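Local coordinates for DNA repair protein PprA (Deinococcus deserti, PDB 6MC8) that probably binds DNA and forms filaments as a dimeric, radiation-induced protein of DNA damage repair and genome segregation, at residues A[147-152]-A[168-173]. The protein carries 2 engineered substitutions. Numbering follows the deposited sequence.
Sequences HRVTLR and FETHWT
R148 sends CG anti to its carbonyl carbon (chi1 -73°) and H171 turns its ring the same way (chi1 -85°), bringing the arginine across the imidazole at about a right angle. CB of R148 sits over one face of the H171 ring, a CH-pi contact 3.6 Å from the centroid, while CE1 of H171 lies above the guanidinium, 3.6 Å from NE of R148. Arginine suits the place because its long chain can lay CB on the ring, bend at chi3 past CE1, and still run beside E169, where CD of R148 meets CD of E169 at 3.6 Å. Their charges stay beyond salt-bridge distance: NH2 of R148 bonds the E139 carbonyl, and the E169 carboxylate accepts from I142 N and L143 N. With an alanine here CB would still lie on the ring, but CE1 of H171 would probably lose its guanidinium neighbour and the E139 carbonyl its donor. V149 N donates to E169 O (3.0 Å) and H171 N to V149 O (2.9 Å), a single parallel bridge attaching loop segment 147-152 to edge strand 168-176 of the four-stranded antiparallel sheet. L151 turns its branched end toward T170 and T173, its CD1 3.9 Å from CG2 of both, and touches Q157 and L158 of helix 156-163. T170 offers that methyl while its OG1 bonds T183 N. H147 O accepts from a water and from NE of R166 of the second subunit.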
loop_
_atom_site.group_PDB
_atom_site.type_symbol
_atom_site.label_atom_id
_atom_site.label_comp_id
_atom_site.label_asym_id
_atom_site.label_seq_id
_atom_site.Cartn_x
_atom_site.Cartn_y
_atom_site.Cartn_z
ATOM N N HIS A 147 0.651 7.657 -6.095
ATOM C CA HIS A 147 1.892 8.399 -6.245
ATOM C C HIS A 147 2.964 7.510 -6.857
ATOM O O HIS A 147 3.284 6.448 -6.320
ATOM C CB HIS A 147 2.358 8.931 -4.897
ATOM C CG HIS A 147 3.610 9.742 -4.976
ATOM N ND1 HIS A 147 3.626 11.041 -5.434
ATOM C CD2 HIS A 147 4.892 9.433 -4.680
ATOM C CE1 HIS A 147 4.861 11.502 -5.399
ATOM N NE2 HIS A 147 5.650 10.545 -4.947
ATOM N N ARG A 148 3.517 7.946 -7.980
ATOM C CA ARG A 148 4.690 7.312 -8.555
ATOM C C ARG A 148 5.907 8.196 -8.328
ATOM O O ARG A 148 5.807 9.424 -8.364
ATOM C CB ARG A 148 4.490 7.010 -10.040
ATOM C CG ARG A 148 3.540 5.849 -10.271
ATOM C CD ARG A 148 3.446 5.455 -11.725
ATOM N NE ARG A 148 2.688 6.392 -12.540
ATOM C CZ ARG A 148 2.651 6.348 -13.865
ATOM N NH1 ARG A 148 3.351 5.431 -14.513
ATOM N NH2 ARG A 148 1.931 7.224 -14.544
ATOM N N VAL A 149 7.046 7.562 -8.082
ATOM C CA VAL A 149 8.246 8.264 -7.643
ATOM C C VAL A 149 8.983 8.809 -8.856
ATOM O O VAL A 149 9.236 8.084 -9.823
ATOM C CB VAL A 149 9.150 7.325 -6.827
ATOM C CG1 VAL A 149 10.404 8.043 -6.351
ATOM C CG2 VAL A 149 8.392 6.743 -5.668
ATOM N N THR A 150 9.330 10.090 -8.805
ATOM C CA THR A 150 10.250 10.687 -9.766
ATOM C C THR A 150 11.651 10.547 -9.184
ATOM O O THR A 150 12.025 11.264 -8.255
ATOM C CB THR A 150 9.892 12.142 -10.041
ATOM O OG1 THR A 150 8.561 12.218 -10.558
ATOM C CG2 THR A 150 10.841 12.735 -11.055
ATOM N N LEU A 151 12.424 9.610 -9.721
ATOM C CA LEU A 151 13.743 9.332 -9.175
ATOM C C LEU A 151 14.745 10.400 -9.591
ATOM O O LEU A 151 14.951 10.649 -10.782
ATOM C CB LEU A 151 14.221 7.951 -9.621
ATOM C CG LEU A 151 13.535 6.724 -9.017
ATOM C CD1 LEU A 151 13.991 5.464 -9.713
ATOM C CD2 LEU A 151 13.841 6.630 -7.543
ATOM N N ARG A 152 15.356 11.033 -8.602
ATOM C CA ARG A 152 16.479 11.937 -8.790
ATOM C C ARG A 152 17.781 11.150 -8.672
ATOM O O ARG A 152 17.802 10.069 -8.084
ATOM C CB ARG A 152 16.368 13.081 -7.780
ATOM C CG ARG A 152 16.384 12.685 -6.333
ATOM C CD ARG A 152 16.342 13.933 -5.470
ATOM N NE ARG A 152 16.365 13.628 -4.049
ATOM C CZ ARG A 152 15.275 13.543 -3.299
ATOM N NH1 ARG A 152 14.092 13.776 -3.840
ATOM N NH2 ARG A 152 15.371 13.259 -2.008
ATOM N N PHE A 168 5.086 0.563 -3.412
ATOM C CA PHE A 168 5.562 1.793 -4.023
ATOM C C PHE A 168 5.762 1.513 -5.503
ATOM O O PHE A 168 5.759 0.360 -5.927
ATOM C CB PHE A 168 6.866 2.298 -3.372
ATOM C CG PHE A 168 8.081 1.468 -3.695
ATOM C CD1 PHE A 168 8.359 0.315 -2.985
ATOM C CD2 PHE A 168 8.975 1.869 -4.680
ATOM C CE1 PHE A 168 9.478 -0.441 -3.282
ATOM C CE2 PHE A 168 10.084 1.113 -4.977
ATOM C CZ PHE A 168 10.338 -0.039 -4.274
ATOM N N GLU A 169 5.907 2.566 -6.291
ATOM C CA GLU A 169 6.159 2.323 -7.726
ATOM C C GLU A 169 6.940 3.509 -8.250
ATOM O O GLU A 169 6.595 4.604 -7.945
ATOM C CB GLU A 169 4.867 2.265 -8.529
ATOM C CG GLU A 169 5.096 2.101 -9.999
ATOM C CD GLU A 169 3.832 1.991 -10.796
ATOM O OE1 GLU A 169 2.746 2.006 -10.184
ATOM O OE2 GLU A 169 3.924 1.889 -12.035
ATOM N N THR A 170 8.005 3.261 -8.970
ATOM C CA THR A 170 8.757 4.380 -9.572
ATOM C C THR A 170 8.295 4.620 -11.003
ATOM O O THR A 170 7.706 3.750 -11.624
ATOM C CB THR A 170 10.274 4.234 -9.507
ATOM O OG1 THR A 170 10.685 3.223 -10.401
ATOM C CG2 THR A 170 10.787 3.861 -8.149
ATOM N N HIS A 171 8.541 5.838 -11.457
ATOM C CA HIS A 171 8.351 6.290 -12.848
ATOM C C HIS A 171 9.557 5.808 -13.647
ATOM O O HIS A 171 10.541 5.395 -13.096
ATOM C CB HIS A 171 8.302 7.821 -12.943
ATOM C CG HIS A 171 6.996 8.508 -12.714
ATOM N ND1 HIS A 171 5.941 8.384 -13.544
ATOM C CD2 HIS A 171 6.616 9.403 -11.796
ATOM C CE1 HIS A 171 4.962 9.118 -13.111
ATOM N NE2 HIS A 171 5.341 9.737 -12.062
ATOM N N TRP A 172 9.487 5.907 -14.950
ATOM C CA TRP A 172 10.609 5.519 -15.790
ATOM C C TRP A 172 11.815 6.406 -15.511
ATOM O O TRP A 172 11.693 7.622 -15.360
ATOM C CB TRP A 172 10.236 5.619 -17.267
ATOM C CG TRP A 172 9.226 4.637 -17.755
ATOM C CD1 TRP A 172 7.927 4.885 -18.066
ATOM C CD2 TRP A 172 9.431 3.243 -17.985
ATOM N NE1 TRP A 172 7.313 3.739 -18.490
ATOM C CE2 TRP A 172 8.216 2.713 -18.444
ATOM C CE3 TRP A 172 10.527 2.392 -17.845
ATOM C CZ2 TRP A 172 8.068 1.374 -18.773
ATOM C CZ3 TRP A 172 10.376 1.069 -18.162
ATOM C CH2 TRP A 172 9.155 0.569 -18.622
ATOM N N THR A 173 12.985 5.784 -15.428
ATOM C CA THR A 173 14.240 6.498 -15.298
ATOM C C THR A 173 15.228 5.872 -16.277
ATOM O O THR A 173 15.094 4.690 -16.611
ATOM C CB THR A 173 14.755 6.464 -13.833
ATOM O OG1 THR A 173 15.879 7.334 -13.669
ATOM C CG2 THR A 173 15.145 5.086 -13.391
HETATM O O HOH W 1 5.215 5.357 -4.590
#